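YjeF-related protein (Enterococcus faecalis, PDB 2R3B) probably catalyses the ADP-dependent dehydration of (6S)-NAD(P)HX, a hydrated and damaged form of NAD(P)H, as part of cofactor repair, yielding NAD(P)H, AMP and phosphate. Local coordinates at residues Q187-N192 with T211-G216; G200-L205 with E253-A258; G234-G239 with Y260-I265; M133-H138 with L144-S149. All coordinates share one frame; numbering follows the deposited sequence.

Contact 1: Q187-N192 with T211-G216; sequences QTLANN and TIFHAG. With EDO (1,2-ethanediol), chain O.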
loop_
_atom_site.group_PDB
_atom_site.type_symbol
_atom_site.label_atom_id
_atom_site.label_comp_id
_atom_site.label_asym_id
_atom_site.label_seq_id
_atom_site.Cartn_x
_atom_site.Cartn_y
_atom_site.Cartn_z
ATOM N N GLN B 187 -8.683 -39.663 -15.011
ATOM C CA GLN B 187 -9.629 -38.555 -14.791
ATOM C C GLN B 187 -10.416 -38.224 -16.066
ATOM O O GLN B 187 -10.290 -37.136 -16.644
ATOM C CB GLN B 187 -8.910 -37.318 -14.216
ATOM C CG GLN B 187 -8.327 -37.593 -12.820
ATOM C CD GLN B 187 -7.578 -36.433 -12.209
ATOM O OE1 GLN B 187 -7.598 -35.321 -12.727
ATOM N NE2 GLN B 187 -6.907 -36.688 -11.091
ATOM N N THR B 188 -11.240 -39.182 -16.482
ATOM C CA THR B 188 -12.097 -39.050 -17.637
ATOM C C THR B 188 -13.371 -38.373 -17.206
ATOM O O THR B 188 -13.724 -38.395 -16.026
ATOM C CB THR B 188 -12.471 -40.452 -18.229
ATOM O OG1 THR B 188 -13.346 -41.165 -17.327
ATOM C CG2 THR B 188 -11.212 -41.276 -18.497
ATOM N N LEU B 189 -14.091 -37.827 -18.175
ATOM C CA LEU B 189 -15.385 -37.208 -17.927
ATOM C C LEU B 189 -16.325 -38.138 -17.149
ATOM O O LEU B 189 -16.940 -37.735 -16.159
ATOM C CB LEU B 189 -16.021 -36.805 -19.250
ATOM C CG LEU B 189 -17.135 -35.744 -19.227
ATOM C CD1 LEU B 189 -17.196 -35.060 -20.587
ATOM C CD2 LEU B 189 -18.500 -36.329 -18.872
ATOM N N ALA B 190 -16.418 -39.390 -17.586
ATOM C CA ALA B 190 -17.283 -40.375 -16.925
ATOM C C ALA B 190 -16.826 -40.694 -15.510
ATOM O O ALA B 190 -17.643 -40.765 -14.589
ATOM C CB ALA B 190 -17.312 -41.662 -17.748
ATOM N N ASN B 191 -15.526 -40.913 -15.349
ATOM C CA ASN B 191 -14.944 -41.227 -14.034
ATOM C C ASN B 191 -15.040 -40.035 -13.087
ATOM O O ASN B 191 -15.446 -40.185 -11.935
ATOM C CB ASN B 191 -13.479 -41.634 -14.161
ATOM C CG ASN B 191 -13.299 -43.019 -14.788
ATOM O OD1 ASN B 191 -14.233 -43.806 -14.838
ATOM N ND2 ASN B 191 -12.095 -43.301 -15.277
ATOM N N ASN B 192 -14.689 -38.851 -13.591
ATOM C CA ASN B 192 -14.839 -37.609 -12.820
ATOM C C ASN B 192 -16.261 -37.430 -12.346
ATOM O O ASN B 192 -16.509 -37.156 -11.181
ATOM C CB ASN B 192 -14.409 -36.373 -13.641
ATOM C CG ASN B 192 -12.909 -36.288 -13.865
ATOM O OD1 ASN B 192 -12.107 -36.946 -13.192
ATOM N ND2 ASN B 192 -12.521 -35.459 -14.826
ATOM N N THR B 211 -13.362 -27.581 -15.632
ATOM C CA THR B 211 -14.607 -28.313 -15.786
ATOM C C THR B 211 -15.303 -28.384 -14.452
ATOM O O THR B 211 -14.668 -28.658 -13.421
ATOM C CB THR B 211 -14.364 -29.748 -16.319
ATOM O OG1 THR B 211 -13.456 -29.695 -17.435
ATOM C CG2 THR B 211 -15.692 -30.399 -16.779
ATOM N N ILE B 212 -16.598 -28.112 -14.458
ATOM C CA ILE B 212 -17.397 -28.157 -13.234
ATOM C C ILE B 212 -18.375 -29.329 -13.282
ATOM O O ILE B 212 -19.272 -29.368 -14.143
ATOM C CB ILE B 212 -18.155 -26.837 -12.988
ATOM C CG1 ILE B 212 -17.202 -25.635 -13.066
ATOM C CG2 ILE B 212 -18.922 -26.870 -11.651
ATOM C CD1 ILE B 212 -17.921 -24.339 -13.187
ATOM N N PHE B 213 -18.185 -30.259 -12.353
ATOM C CA PHE B 213 -19.056 -31.431 -12.174
ATOM C C PHE B 213 -20.017 -31.194 -11.026
ATOM O O PHE B 213 -19.636 -30.731 -9.956
ATOM C CB PHE B 213 -18.219 -32.681 -11.916
ATOM C CG PHE B 213 -17.344 -33.029 -13.069
ATOM C CD1 PHE B 213 -17.873 -33.717 -14.149
ATOM C CD2 PHE B 213 -16.027 -32.610 -13.133
ATOM C CE1 PHE B 213 -17.074 -34.004 -15.248
ATOM C CE2 PHE B 213 -15.232 -32.900 -14.226
ATOM C CZ PHE B 213 -15.768 -33.596 -15.290
ATOM N N HIS B 214 -21.264 -31.575 -11.236
ATOM C CA HIS B 214 -22.310 -31.403 -10.245
ATOM C C HIS B 214 -23.476 -32.341 -10.622
ATOM O O HIS B 214 -23.313 -33.240 -11.454
ATOM C CB HIS B 214 -22.750 -29.944 -10.261
ATOM C CG HIS B 214 -23.336 -29.510 -11.568
ATOM N ND1 HIS B 214 -24.663 -29.153 -11.699
ATOM C CD2 HIS B 214 -22.785 -29.372 -12.796
ATOM C CE1 HIS B 214 -24.904 -28.819 -12.952
ATOM N NE2 HIS B 214 -23.782 -28.937 -13.641
ATOM N N ALA B 215 -24.628 -32.134 -9.994
ATOM C CA ALA B 215 -25.787 -33.022 -10.198
ATOM C C ALA B 215 -26.387 -32.947 -11.597
ATOM O O ALA B 215 -27.070 -33.879 -12.016
ATOM C CB ALA B 215 -26.843 -32.768 -9.137
ATOM N N GLY B 216 -26.091 -31.880 -12.326
ATOM C CA GLY B 216 -26.564 -31.642 -13.695
ATOM C C GLY B 216 -25.496 -31.878 -14.738
ATOM O O GLY B 216 -24.499 -32.536 -14.452
HETATM C C1 EDO O . -24.012 -30.966 -5.487
HETATM O O1 EDO O . -25.157 -30.225 -5.062
HETATM C C2 EDO O . -23.750 -30.681 -6.956
HETATM O O2 EDO O . -25.028 -30.393 -7.567
#
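N192, in the first turn of helix 189-199, lies against the ring of F213 on strand 211-213, a helix-on-sheet contact at the antiparallel end of the mixed sheet of this ribokinase-like fold. The tight part is small and almost entirely N192 on F213. The beta carbon of the asparagine sits over one face of the ring, N192 CB to F213 CZ being 3.5 Å, and it is displaced from the middle toward the rim. This is a CH-pi contact, tilted 23° from the ring normal. The amide follows more loosely: N192 ND2 is 3.8 Å from F213 CZ, with the amide plane turned 70° against the ring, so the two flat groups do not stack. N192 CG is held anti to its carbonyl carbon, which brings the amide past the ring while its oxygen, N192 OD1, is hydrogen-bonded by W176 NE1 of helix 173-180. The buried amide oxygen thus has a partner beside an aromatic face.

Toward L189 the packing slackens. L189 CG comes no closer than 4.3 Å to F213 CE1, and this partly exposed leucine also leans on M20. Farther along, where the strand has ended, A215 is exposed and its backbone N binds a 1,2-ethanediol molecule, probably from the crystallisation liquor, that also bonds to E165 O. The helix start itself is secured locally: T188, at the N-cap, accepts from the first turn through its hydroxyl, N191 N to T188 OG1 being 3.0 Å with an N-H...O angle of 160°.

Contact 2: G200-L205 with E253-A258; sequences GSTIVL and ETIAGA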
loop_
_atom_site.group_PDB
_atom_site.type_symbol
_atom_site.label_atom_id
_atom_site.label_comp_id
_atom_site.label_asym_id
_atom_site.label_seq_id
_atom_site.Cartn_x
_atom_site.Cartn_y
_atom_site.Cartn_z
ATOM N N GLY B 200 -21.435 -36.205 -3.703
ATOM C CA GLY B 200 -22.651 -35.411 -3.610
ATOM C C GLY B 200 -22.406 -33.909 -3.566
ATOM O O GLY B 200 -23.282 -33.132 -3.161
ATOM N N SER B 201 -21.210 -33.495 -3.995
ATOM C CA SER B 201 -20.776 -32.102 -3.922
ATOM C C SER B 201 -20.426 -31.593 -5.304
ATOM O O SER B 201 -20.378 -32.363 -6.263
ATOM C CB SER B 201 -19.539 -32.014 -3.011
ATOM O OG SER B 201 -19.893 -32.407 -1.690
ATOM N N THR B 202 -20.159 -30.297 -5.418
ATOM C CA THR B 202 -19.721 -29.728 -6.677
ATOM C C THR B 202 -18.216 -29.829 -6.740
ATOM O O THR B 202 -17.512 -29.564 -5.745
ATOM C CB THR B 202 -20.140 -28.268 -6.788
ATOM O OG1 THR B 202 -21.572 -28.178 -6.740
ATOM C CG2 THR B 202 -19.636 -27.644 -8.084
ATOM N N ILE B 203 -17.701 -30.221 -7.897
ATOM C CA ILE B 203 -16.266 -30.281 -8.112
ATOM C C ILE B 203 -15.875 -29.306 -9.215
ATOM O O ILE B 203 -16.251 -29.483 -10.360
ATOM C CB ILE B 203 -15.745 -31.701 -8.485
ATOM C CG1 ILE B 203 -16.333 -32.780 -7.546
ATOM C CG2 ILE B 203 -14.201 -31.701 -8.579
ATOM C CD1 ILE B 203 -15.971 -32.597 -6.070
ATOM N N VAL B 204 -15.111 -28.265 -8.860
ATOM C CA VAL B 204 -14.535 -27.352 -9.837
ATOM C C VAL B 204 -13.131 -27.867 -10.112
ATOM O O VAL B 204 -12.203 -27.656 -9.318
ATOM C CB VAL B 204 -14.488 -25.896 -9.325
ATOM C CG1 VAL B 204 -13.918 -24.966 -10.379
ATOM C CG2 VAL B 204 -15.862 -25.434 -8.865
ATOM N N LEU B 205 -12.982 -28.616 -11.209
ATOM C CA LEU B 205 -11.732 -29.306 -11.485
ATOM C C LEU B 205 -10.897 -28.384 -12.335
ATOM O O LEU B 205 -11.114 -28.236 -13.542
ATOM C CB LEU B 205 -11.977 -30.665 -12.160
ATOM C CG LEU B 205 -10.733 -31.473 -12.537
ATOM C CD1 LEU B 205 -9.815 -31.667 -11.307
ATOM C CD2 LEU B 205 -11.155 -32.816 -13.176
ATOM N N GLU B 253 -24.881 -22.738 -11.643
ATOM C CA GLU B 253 -24.601 -21.768 -12.689
ATOM C C GLU B 253 -23.812 -20.572 -12.133
ATOM O O GLU B 253 -22.983 -19.964 -12.822
ATOM C CB GLU B 253 -25.886 -21.245 -13.310
ATOM C CG GLU B 253 -26.508 -22.198 -14.361
ATOM C CD GLU B 253 -27.299 -23.381 -13.789
ATOM O OE1 GLU B 253 -27.548 -23.473 -12.558
ATOM O OE2 GLU B 253 -27.687 -24.240 -14.615
ATOM N N THR B 254 -24.093 -20.231 -10.880
ATOM C CA THR B 254 -23.410 -19.114 -10.224
ATOM C C THR B 254 -21.923 -19.388 -10.115
ATOM O O THR B 254 -21.134 -18.507 -10.337
ATOM C CB THR B 254 -24.062 -18.815 -8.864
ATOM O OG1 THR B 254 -25.378 -18.274 -9.102
ATOM C CG2 THR B 254 -23.241 -17.810 -8.050
ATOM N N ILE B 255 -21.564 -20.617 -9.781
ATOM C CA ILE B 255 -20.177 -21.035 -9.667
ATOM C C ILE B 255 -19.527 -20.993 -11.049
ATOM O O ILE B 255 -18.425 -20.512 -11.199
ATOM C CB ILE B 255 -20.062 -22.448 -9.017
ATOM C CG1 ILE B 255 -20.675 -22.471 -7.616
ATOM C CG2 ILE B 255 -18.579 -22.897 -8.931
ATOM C CD1 ILE B 255 -20.803 -23.833 -7.006
ATOM N N ALA B 256 -20.220 -21.503 -12.078
ATOM C CA ALA B 256 -19.734 -21.423 -13.431
ATOM C C ALA B 256 -19.482 -19.986 -13.895
ATOM O O ALA B 256 -18.524 -19.709 -14.614
ATOM C CB ALA B 256 -20.721 -22.138 -14.381
ATOM N N GLY B 257 -20.356 -19.061 -13.508
ATOM C CA GLY B 257 -20.181 -17.643 -13.834
ATOM C C GLY B 257 -18.893 -17.050 -13.255
ATOM O O GLY B 257 -18.192 -16.282 -13.924
ATOM N N ALA B 258 -18.631 -17.357 -11.994
ATOM C CA ALA B 258 -17.384 -16.999 -11.322
ATOM C C ALA B 258 -16.147 -17.521 -12.061
ATOM O O ALA B 258 -15.183 -16.784 -12.311
ATOM C CB ALA B 258 -17.417 -17.517 -9.828
#
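I255 meets two residues of strand 202-205 with two different branches, and the rotamers determine which methyls face each other. On the helix, I255 has CG1 anti to its carbonyl carbon (chi1 -60°) and continues extended to CD1, giving a long arm and a short one. The short arm, CG2, touches V204: I255 CG2 to V204 CG2 is 3.7 Å, with the two side chains crossing at a slant. The long arm reaches T202, where I255 CD1 and T202 CG2 approach tip to tip at 4.1 Å, a looser touch.

V204 places CG1 anti to the backbone N (chi1 -178°), leaving CG2 beside that nitrogen and directed at the isoleucine. T202 has its methyl anti to the backbone N, and this methyl is its nearest atom to I255, the hydroxyl lying only slightly farther off. Since residues two apart on a strand point to the same side, T202 and V204 offer I255 a short row of methyls, whereas I203 between them faces the other side of the sheet and packs on P171 and F169.

All three touching residues are buried, and no hydrogen bond crosses between the segments. I255 is enclosed further by V168 of strand 167-170 and L245 of helix 233-247, so it sits where two helices meet the sheet. Backbone bonds tie T202 and V204 to F169 on one edge of their strand, while I203 bonds to F213 on the other. Such helix-against-sheet packing through beta-branched side chains meeting by their methyls is characteristic of the layered alpha/beta core of the ribokinase-like fold.

Contact 3: G234-G239 with Y260-I265; sequences GDTLAG and YLHSLI. With EDO (1,2-ethanediol), chain L.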
loop_
_atom_site.group_PDB
_atom_site.type_symbol
_atom_site.label_atom_id
_atom_site.label_comp_id
_atom_site.label_asym_id
_atom_site.label_seq_id
_atom_site.Cartn_x
_atom_site.Cartn_y
_atom_site.Cartn_z
ATOM N N GLY B 234 -5.298 -19.144 -8.191
ATOM C CA GLY B 234 -6.305 -19.981 -7.597
ATOM C C GLY B 234 -6.958 -19.394 -6.367
ATOM O O GLY B 234 -8.152 -19.565 -6.153
ATOM N N ASP B 235 -6.171 -18.711 -5.541
ATOM C CA ASP B 235 -6.696 -17.980 -4.381
ATOM C C ASP B 235 -7.703 -16.924 -4.834
ATOM O O ASP B 235 -8.731 -16.701 -4.197
ATOM C CB ASP B 235 -5.559 -17.268 -3.652
ATOM C CG ASP B 235 -4.442 -18.237 -3.240
ATOM O OD1 ASP B 235 -4.761 -19.385 -2.850
ATOM O OD2 ASP B 235 -3.255 -17.851 -3.342
ATOM N N THR B 236 -7.369 -16.238 -5.911
ATOM C CA THR B 236 -8.261 -15.242 -6.506
ATOM C C THR B 236 -9.586 -15.834 -6.964
ATOM O O THR B 236 -10.681 -15.307 -6.625
ATOM C CB THR B 236 -7.532 -14.468 -7.612
ATOM O OG1 THR B 236 -6.398 -13.813 -7.009
ATOM C CG2 THR B 236 -8.441 -13.407 -8.242
ATOM N N LEU B 237 -9.512 -16.926 -7.721
ATOM C CA LEU B 237 -10.722 -17.602 -8.172
ATOM C C LEU B 237 -11.616 -18.001 -7.004
ATOM O O LEU B 237 -12.831 -17.823 -7.064
ATOM C CB LEU B 237 -10.369 -18.855 -8.961
ATOM C CG LEU B 237 -11.552 -19.724 -9.356
ATOM C CD1 LEU B 237 -12.620 -18.961 -10.213
ATOM C CD2 LEU B 237 -11.042 -20.982 -10.051
ATOM N N ALA B 238 -11.016 -18.564 -5.958
ATOM C CA ALA B 238 -11.776 -19.041 -4.800
ATOM C C ALA B 238 -12.537 -17.891 -4.183
ATOM O O ALA B 238 -13.705 -18.045 -3.801
ATOM C CB ALA B 238 -10.845 -19.707 -3.772
ATOM N N GLY B 239 -11.907 -16.717 -4.097
ATOM C CA GLY B 239 -12.568 -15.544 -3.578
ATOM C C GLY B 239 -13.726 -15.028 -4.411
ATOM O O GLY B 239 -14.726 -14.560 -3.873
ATOM N N TYR B 260 -15.934 -18.528 -15.170
ATOM C CA TYR B 260 -15.831 -17.894 -16.471
ATOM C C TYR B 260 -15.284 -16.471 -16.400
ATOM O O TYR B 260 -14.432 -16.070 -17.205
ATOM C CB TYR B 260 -17.213 -17.868 -17.179
ATOM C CG TYR B 260 -17.077 -17.357 -18.603
ATOM C CD1 TYR B 260 -16.529 -18.177 -19.612
ATOM C CD2 TYR B 260 -17.396 -16.055 -18.929
ATOM C CE1 TYR B 260 -16.356 -17.696 -20.907
ATOM C CE2 TYR B 260 -17.220 -15.575 -20.231
ATOM C CZ TYR B 260 -16.707 -16.401 -21.201
ATOM O OH TYR B 260 -16.549 -15.900 -22.483
ATOM N N LEU B 261 -15.802 -15.677 -15.473
ATOM C CA LEU B 261 -15.369 -14.290 -15.355
ATOM C C LEU B 261 -13.900 -14.220 -15.005
ATOM O O LEU B 261 -13.175 -13.413 -15.573
ATOM C CB LEU B 261 -16.165 -13.559 -14.255
ATOM C CG LEU B 261 -15.903 -12.064 -14.099
ATOM C CD1 LEU B 261 -16.095 -11.348 -15.426
ATOM C CD2 LEU B 261 -16.781 -11.486 -12.943
ATOM N N HIS B 262 -13.458 -15.048 -14.063
ATOM C CA HIS B 262 -12.033 -15.108 -13.689
ATOM C C HIS B 262 -11.112 -15.274 -14.918
ATOM O O HIS B 262 -10.155 -14.552 -15.075
ATOM C CB HIS B 262 -11.858 -16.238 -12.684
ATOM C CG HIS B 262 -10.454 -16.550 -12.284
ATOM N ND1 HIS B 262 -9.799 -17.685 -12.728
ATOM C CD2 HIS B 262 -9.619 -15.955 -11.391
ATOM C CE1 HIS B 262 -8.602 -17.743 -12.169
ATOM N NE2 HIS B 262 -8.467 -16.708 -11.354
ATOM N N SER B 263 -11.441 -16.236 -15.775
ATOM C CA SER B 263 -10.639 -16.485 -16.974
ATOM C C SER B 263 -10.866 -15.448 -18.090
ATOM O O SER B 263 -9.960 -15.217 -18.898
ATOM C CB SER B 263 -10.884 -17.902 -17.474
ATOM O OG SER B 263 -12.235 -18.085 -17.811
ATOM N N LEU B 264 -12.049 -14.839 -18.176
ATOM C CA LEU B 264 -12.308 -13.797 -19.174
ATOM C C LEU B 264 -11.429 -12.605 -18.907
ATOM O O LEU B 264 -10.761 -12.066 -19.786
ATOM C CB LEU B 264 -13.775 -13.346 -19.166
ATOM C CG LEU B 264 -14.169 -12.185 -20.083
ATOM C CD1 LEU B 264 -14.058 -12.647 -21.546
ATOM C CD2 LEU B 264 -15.561 -11.729 -19.788
ATOM N N ILE B 265 -11.405 -12.192 -17.650
ATOM C CA ILE B 265 -10.566 -11.059 -17.263
ATOM C C ILE B 265 -9.088 -11.409 -17.454
ATOM O O ILE B 265 -8.309 -10.606 -17.967
ATOM C CB ILE B 265 -10.854 -10.619 -15.812
ATOM C CG1 ILE B 265 -12.253 -10.031 -15.673
ATOM C CG2 ILE B 265 -9.820 -9.548 -15.379
ATOM C CD1 ILE B 265 -12.729 -9.947 -14.179
HETATM C C1 EDO L . 1.219 -17.506 -2.092
HETATM O O1 EDO L . 0.882 -18.019 -0.793
HETATM C C2 EDO L . -0.070 -17.302 -2.879
HETATM O O2 EDO L . -0.779 -18.552 -3.047
#
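The N-terminal part of helix 233-247 carries G234 and D235, predicted to bind AMP and (6S)-NADPHX respectively, and in this ribokinase-like fold it is backed by helix 252-269. H262 is the residue that joins them. Its ring lies beneath L237, whose beta carbon stands over the ring centre in a CH-pi contact, L237 CB being 3.7 Å from the centroid of the H262 ring and only 8° off the normal. The leucine side chain crosses the histidine at about a right angle, and L237 CD1 continues back over the root of the imidazole, 3.8 Å from H262 CB. H262 CG anti to the backbone N (chi1 174°) extends the ring across to the other helix. The methyl of T236 meets the ring at its edge, T236 CG2 to H262 CD2 being 4.2 Å, while its hydroxyl bonds to G232 O.

The polar end of H262 is not idle: NE2 makes a weak hydrogen bond to T233 O, one turn before L237 on the same helix. D235 points away from helix 252-269, its side chain touching A59, itself a predicted (6S)-NADPHX-binding residue. There a 1,2-ethanediol, probably from the crystallisation liquor, donates from O2 to D235 OD2 at 2.6 Å.

Contact 4: M133-H138 with L144-S149; sequences MVLAQH and LIIDGS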
loop_
_atom_site.group_PDB
_atom_site.type_symbol
_atom_site.label_atom_id
_atom_site.label_comp_id
_atom_site.label_asym_id
_atom_site.label_seq_id
_atom_site.Cartn_x
_atom_site.Cartn_y
_atom_site.Cartn_z
HETATM N N MSE B 133 -13.104 -28.001 13.031
HETATM C CA MSE B 133 -14.094 -27.139 13.681
HETATM C C MSE B 133 -15.095 -26.669 12.654
HETATM O O MSE B 133 -16.289 -26.712 12.886
HETATM C CB MSE B 133 -13.428 -25.950 14.398
HETATM C CG MSE B 133 -12.613 -26.353 15.609
HETATM SE SE MSE B 133 -11.679 -24.849 16.417
HETATM C CE MSE B 133 -13.110 -23.776 16.684
ATOM N N VAL B 134 -14.606 -26.250 11.490
ATOM C CA VAL B 134 -15.494 -25.740 10.454
ATOM C C VAL B 134 -16.399 -26.796 9.882
ATOM O O VAL B 134 -17.585 -26.570 9.662
ATOM C CB VAL B 134 -14.683 -25.079 9.303
ATOM C CG1 VAL B 134 -15.553 -24.874 8.047
ATOM C CG2 VAL B 134 -14.077 -23.781 9.800
ATOM N N LEU B 135 -15.846 -27.969 9.618
ATOM C CA LEU B 135 -16.659 -29.058 9.119
ATOM C C LEU B 135 -17.713 -29.438 10.164
ATOM O O LEU B 135 -18.835 -29.724 9.800
ATOM C CB LEU B 135 -15.806 -30.274 8.792
ATOM C CG LEU B 135 -14.887 -30.110 7.575
ATOM C CD1 LEU B 135 -13.944 -31.312 7.477
ATOM C CD2 LEU B 135 -15.696 -29.961 6.327
ATOM N N ALA B 136 -17.339 -29.449 11.443
ATOM C CA ALA B 136 -18.283 -29.823 12.518
ATOM C C ALA B 136 -19.406 -28.797 12.624
ATOM O O ALA B 136 -20.572 -29.146 12.833
ATOM C CB ALA B 136 -17.556 -29.916 13.845
ATOM N N GLN B 137 -19.033 -27.525 12.467
ATOM C CA GLN B 137 -19.959 -26.404 12.648
ATOM C C GLN B 137 -20.891 -26.141 11.461
ATOM O O GLN B 137 -21.908 -25.473 11.589
ATOM C CB GLN B 137 -19.140 -25.138 12.936
ATOM C CG GLN B 137 -19.948 -24.114 13.633
ATOM C CD GLN B 137 -19.220 -22.816 13.877
ATOM O OE1 GLN B 137 -17.988 -22.787 14.030
ATOM N NE2 GLN B 137 -19.985 -21.748 13.998
ATOM N N HIS B 138 -20.534 -26.644 10.286
ATOM C CA HIS B 138 -21.252 -26.338 9.039
ATOM C C HIS B 138 -22.746 -26.580 9.123
ATOM O O HIS B 138 -23.173 -27.636 9.573
ATOM C CB HIS B 138 -20.666 -27.175 7.872
ATOM C CG HIS B 138 -21.308 -26.924 6.535
ATOM N ND1 HIS B 138 -21.696 -27.948 5.693
ATOM C CD2 HIS B 138 -21.586 -25.776 5.875
ATOM C CE1 HIS B 138 -22.204 -27.442 4.582
ATOM N NE2 HIS B 138 -22.159 -26.123 4.668
ATOM N N LEU B 144 -20.062 -23.984 1.481
ATOM C CA LEU B 144 -18.751 -24.260 2.026
ATOM C C LEU B 144 -17.829 -24.608 0.864
ATOM O O LEU B 144 -18.020 -25.652 0.227
ATOM C CB LEU B 144 -18.808 -25.432 3.014
ATOM C CG LEU B 144 -17.489 -25.968 3.567
ATOM C CD1 LEU B 144 -16.678 -24.848 4.236
ATOM C CD2 LEU B 144 -17.697 -27.113 4.562
ATOM N N ILE B 145 -16.829 -23.766 0.603
ATOM C CA ILE B 145 -15.862 -23.986 -0.479
ATOM C C ILE B 145 -14.572 -24.481 0.151
ATOM O O ILE B 145 -14.026 -23.837 1.041
ATOM C CB ILE B 145 -15.598 -22.709 -1.261
ATOM C CG1 ILE B 145 -16.919 -22.091 -1.728
ATOM C CG2 ILE B 145 -14.604 -22.991 -2.428
ATOM C CD1 ILE B 145 -16.793 -20.589 -1.985
ATOM N N ILE B 146 -14.119 -25.653 -0.272
ATOM C CA ILE B 146 -12.924 -26.306 0.280
ATOM C C ILE B 146 -11.890 -26.292 -0.832
ATOM O O ILE B 146 -12.085 -26.896 -1.875
ATOM C CB ILE B 146 -13.237 -27.738 0.720
ATOM C CG1 ILE B 146 -14.352 -27.720 1.779
ATOM C CG2 ILE B 146 -11.970 -28.461 1.270
ATOM C CD1 ILE B 146 -14.812 -29.122 2.247
ATOM N N ASP B 147 -10.786 -25.604 -0.576
ATOM C CA ASP B 147 -9.811 -25.223 -1.586
ATOM C C ASP B 147 -8.419 -25.615 -1.110
ATOM O O ASP B 147 -8.164 -25.724 0.086
ATOM C CB ASP B 147 -9.903 -23.706 -1.776
ATOM C CG ASP B 147 -8.930 -23.165 -2.798
ATOM O OD1 ASP B 147 -8.962 -23.628 -3.963
ATOM O OD2 ASP B 147 -8.122 -22.266 -2.436
ATOM N N GLY B 148 -7.506 -25.844 -2.041
ATOM C CA GLY B 148 -6.071 -25.936 -1.711
ATOM C C GLY B 148 -5.737 -27.033 -0.724
ATOM O O GLY B 148 -6.287 -28.131 -0.786
ATOM N N SER B 149 -4.936 -26.683 0.272
ATOM C CA SER B 149 -4.552 -27.633 1.303
ATOM C C SER B 149 -5.696 -28.148 2.160
ATOM O O SER B 149 -5.550 -29.203 2.786
ATOM C CB SER B 149 -3.452 -27.016 2.201
ATOM O OG SER B 149 -3.971 -26.007 3.054
#
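L144 is at the centre of this contact, which packs strand 144-147 against the end of helix 125-137. Its beta carbon lies over one face of the H138 ring, shifted toward the rim: L144 CB to H138 NE2 is 3.8 Å, and the CH-pi approach is 25° from the ring normal. H138 CG anti to the backbone N (chi1 -179°) swings the imidazole back beneath the strand residue, and H138 NE2 is hydrogen-bonded to Q142 O in the link between helix and strand. The two methyls of L144 then part company. L144 CD1 meets V134 CG1 at 4.0 Å, and L144 CD2 meets L135 CD2 at 3.9 Å, the two leucines crossing nearly at a right angle.

I145, next along, faces the opposite side of the sheet and packs on helix 233-247 through I241, A242 and L245. With I146 the chain turns a side chain to helix 125-137 again, though lightly: I146 CD1 is 4.3 Å from L135 CD2. D147 then bonds through OD1 to T170 OG1, and G148, with its positive phi, occupies the N-cap of the following helix.

Helix 133-137 runs at 154° to strand 144-147 with the axes 11.1 Å apart, nearly antiparallel, as expected in a beta-alpha-beta crossover. Strand 114-117, helix 125-137 and strand 143-147 form that unit, with strand 143-147 lying between 114-117 and 167-170 in the sheet.

In the fold
All four contacts are largely buried; contacts 1 and 4 each include a partly exposed leucine, and contact 1 lies farthest from the chain centre. Contacts 1, 2 and 4 reach the same sheet; contact 3 joins two helices. Contacts 1 and 2 are directly coupled, because strands 211-213 and 202-205 are neighbours, probably bonded through F213 O and I203 N. Contacts 2 and 3 share helix 252-269, which presents I255 to the sheet and H262 to the helix bearing the predicted nucleotide site. The chemistry differs accordingly: methyl on methyl in contact 2; CH-pi on a phenylalanine in contact 1 and on a histidine in contact 3; contact 4 combines a CH-pi contact on a histidine with aliphatic packing.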